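Local coordinates for T-cell surface glycoprotein CD1A1 antigen (Gallus gallus, PDB 3JVG) that probably binds and presents lipid antigens at the cell surface to T cells, as a CD1 protein with an MHC class I-like fold, at residues A[117-122]-A[139-144]. Sequence-based numbering, arbitrary orientation.
Sequences NFLRFN and KAEHLM. With NAG (2-acetamido-2-deoxy-beta-D-glucopyranose), chain H.
The ring of F118 meets the methyl group of A140 obliquely, CE2 and CZ each lying 3.6 Å from A140 CB, while the rings of F91, edge-to-face, and Y113 pack against it from the sheet. This is the MHC class I-like platform, in which strand 116-122 of the antiparallel floor runs beneath helix 135-145; the local axes are 9.0 Å apart and inclined by 23°. At a classic beta bulge F118 and L119 both face I111, which is consistent with two successive apolar residues reaching the helix. F118 reaches A140 because its chi1 of 171° sets CG opposite the backbone N, and a small methyl suits this close approach. Branched L119 can serve two neighbours: CD2 touches A140 CB at 3.7 Å and, more loosely, M144 CG, its side chain crossing that of M144 at about a right angle. CD1 rests against the backbone and CB of E141, 3.8 Å from CA, while the glutamate chain, bent at chi2, leads the carboxylate away from the strand. L119 and apolar M144 also both pack on W128 of strand 127-130. E141 OE1 lies over the centre of one face of the H142 imidazole, 3.4 Å above its plane, while H142 ND1 is hydrogen-bonded to A138 O. On the outer side of the helix, C8 of the N146-linked sugar lies 3.8 Å from H142 CB.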
loop_
_atom_site.group_PDB
_atom_site.type_symbol
_atom_site.label_atom_id
_atom_site.label_comp_id
_atom_site.label_asym_id
_atom_site.label_seq_id
_atom_site.Cartn_x
_atom_site.Cartn_y
_atom_site.Cartn_z
ATOM N N ASN A 117 3.763 6.216 15.652
ATOM C CA ASN A 117 5.184 6.623 15.686
ATOM C C ASN A 117 5.691 6.374 17.082
ATOM O O ASN A 117 5.059 6.782 18.033
ATOM C CB ASN A 117 5.316 8.111 15.381
ATOM C CG ASN A 117 4.873 8.443 13.988
ATOM O OD1 ASN A 117 4.968 7.582 13.101
ATOM N ND2 ASN A 117 4.419 9.672 13.763
ATOM N N PHE A 118 6.833 5.714 17.192
ATOM C CA PHE A 118 7.381 5.367 18.478
ATOM C C PHE A 118 8.831 5.907 18.619
ATOM O O PHE A 118 9.242 6.418 19.682
ATOM C CB PHE A 118 7.274 3.840 18.584
ATOM C CG PHE A 118 7.977 3.242 19.772
ATOM C CD1 PHE A 118 7.361 3.198 21.025
ATOM C CD2 PHE A 118 9.212 2.671 19.608
ATOM C CE1 PHE A 118 7.989 2.608 22.124
ATOM C CE2 PHE A 118 9.876 2.050 20.679
ATOM C CZ PHE A 118 9.254 2.013 21.962
ATOM N N LEU A 119 9.607 5.818 17.549
ATOM C CA LEU A 119 10.958 6.350 17.556
ATOM C C LEU A 119 11.253 6.904 16.175
ATOM O O LEU A 119 10.824 6.331 15.177
ATOM C CB LEU A 119 11.894 5.226 17.891
ATOM C CG LEU A 119 12.991 5.213 18.908
ATOM C CD1 LEU A 119 12.798 6.115 20.152
ATOM C CD2 LEU A 119 13.308 3.718 19.262
ATOM N N ARG A 120 11.958 8.017 16.116
ATOM C CA ARG A 120 12.293 8.635 14.852
ATOM C C ARG A 120 13.774 9.101 14.873
ATOM O O ARG A 120 14.226 9.803 15.803
ATOM C CB ARG A 120 11.377 9.818 14.541
ATOM C CG ARG A 120 11.858 10.664 13.358
ATOM C CD ARG A 120 10.848 11.785 12.989
ATOM N NE ARG A 120 9.611 11.214 12.411
ATOM C CZ ARG A 120 8.471 11.868 12.242
ATOM N NH1 ARG A 120 8.337 13.139 12.622
ATOM N NH2 ARG A 120 7.439 11.226 11.702
ATOM N N PHE A 121 14.512 8.687 13.844
ATOM C CA PHE A 121 15.876 9.091 13.701
ATOM C C PHE A 121 16.000 10.545 13.265
ATOM O O PHE A 121 15.257 11.025 12.394
ATOM C CB PHE A 121 16.588 8.195 12.705
ATOM C CG PHE A 121 18.130 8.289 12.789
ATOM C CD1 PHE A 121 18.832 7.696 13.848
ATOM C CD2 PHE A 121 18.851 8.967 11.818
ATOM C CE1 PHE A 121 20.263 7.789 13.932
ATOM C CE2 PHE A 121 20.259 9.060 11.880
ATOM C CZ PHE A 121 20.958 8.469 12.954
ATOM N N ASN A 122 16.950 11.235 13.873
ATOM C CA ASN A 122 17.250 12.592 13.525
ATOM C C ASN A 122 18.574 12.519 12.838
ATOM O O ASN A 122 19.580 12.267 13.501
ATOM C CB ASN A 122 17.391 13.388 14.810
ATOM C CG ASN A 122 17.548 14.880 14.575
ATOM O OD1 ASN A 122 18.308 15.343 13.686
ATOM N ND2 ASN A 122 16.853 15.661 15.413
ATOM N N LYS A 139 12.314 4.568 27.249
ATOM C CA LYS A 139 13.402 3.585 27.406
ATOM C C LYS A 139 14.095 3.374 26.073
ATOM O O LYS A 139 15.317 3.470 25.979
ATOM C CB LYS A 139 12.858 2.260 27.891
ATOM C CG LYS A 139 13.896 1.188 28.171
ATOM C CD LYS A 139 13.230 0.026 28.958
ATOM C CE LYS A 139 14.169 -1.168 29.169
ATOM N NZ LYS A 139 13.611 -2.112 30.189
ATOM N N ALA A 140 13.309 3.127 25.033
ATOM C CA ALA A 140 13.859 2.857 23.700
ATOM C C ALA A 140 14.779 3.993 23.238
ATOM O O ALA A 140 15.860 3.756 22.707
ATOM C CB ALA A 140 12.720 2.650 22.719
ATOM N N GLU A 141 14.373 5.236 23.498
ATOM C CA GLU A 141 15.128 6.393 23.078
ATOM C C GLU A 141 16.460 6.430 23.803
ATOM O O GLU A 141 17.501 6.615 23.190
ATOM C CB GLU A 141 14.349 7.687 23.300
ATOM C CG GLU A 141 15.015 8.920 22.674
ATOM C CD GLU A 141 16.118 9.500 23.567
ATOM O OE1 GLU A 141 16.006 9.471 24.822
ATOM O OE2 GLU A 141 17.125 9.976 23.022
ATOM N N HIS A 142 16.446 6.202 25.104
ATOM C CA HIS A 142 17.731 6.229 25.826
ATOM C C HIS A 142 18.678 5.101 25.453
ATOM O O HIS A 142 19.902 5.295 25.392
ATOM C CB HIS A 142 17.471 6.270 27.304
ATOM C CG HIS A 142 16.905 7.574 27.749
ATOM N ND1 HIS A 142 15.585 7.730 28.098
ATOM C CD2 HIS A 142 17.488 8.796 27.894
ATOM C CE1 HIS A 142 15.377 8.989 28.451
ATOM N NE2 HIS A 142 16.511 9.658 28.338
ATOM N N LEU A 143 18.096 3.940 25.144
ATOM C CA LEU A 143 18.863 2.765 24.754
ATOM C C LEU A 143 19.564 3.022 23.423
ATOM O O LEU A 143 20.765 2.813 23.290
ATOM C CB LEU A 143 17.927 1.548 24.660
ATOM C CG LEU A 143 18.466 0.245 24.065
ATOM C CD1 LEU A 143 19.598 -0.454 24.911
ATOM C CD2 LEU A 143 17.311 -0.711 23.833
ATOM N N MET A 144 18.788 3.473 22.438
ATOM C CA MET A 144 19.271 3.796 21.108
ATOM C C MET A 144 20.176 5.042 21.089
ATOM O O MET A 144 21.098 5.125 20.247
ATOM C CB MET A 144 18.077 3.953 20.149
ATOM C CG MET A 144 17.260 2.688 19.957
ATOM S SD MET A 144 18.287 1.351 19.243
ATOM C CE MET A 144 18.792 0.484 20.708
HETATM C C1 NAG H . 23.473 4.351 28.693
HETATM C C2 NAG H . 22.522 3.536 29.580
HETATM C C3 NAG H . 22.737 3.719 31.089
HETATM C C4 NAG H . 24.228 3.662 31.460
HETATM C C5 NAG H . 24.931 4.678 30.554
HETATM C C6 NAG H . 26.398 4.948 30.899
HETATM C C7 NAG H . 20.374 2.813 28.945
HETATM C C8 NAG H . 18.915 3.066 28.686
HETATM N N2 NAG H . 21.140 3.822 29.322
HETATM O O3 NAG H . 21.932 2.774 31.784
HETATM O O4 NAG H . 24.458 3.889 32.839
HETATM O O5 NAG H . 24.796 4.232 29.218
HETATM O O6 NAG H . 27.295 4.247 30.064
HETATM O O7 NAG H . 20.845 1.694 28.789
#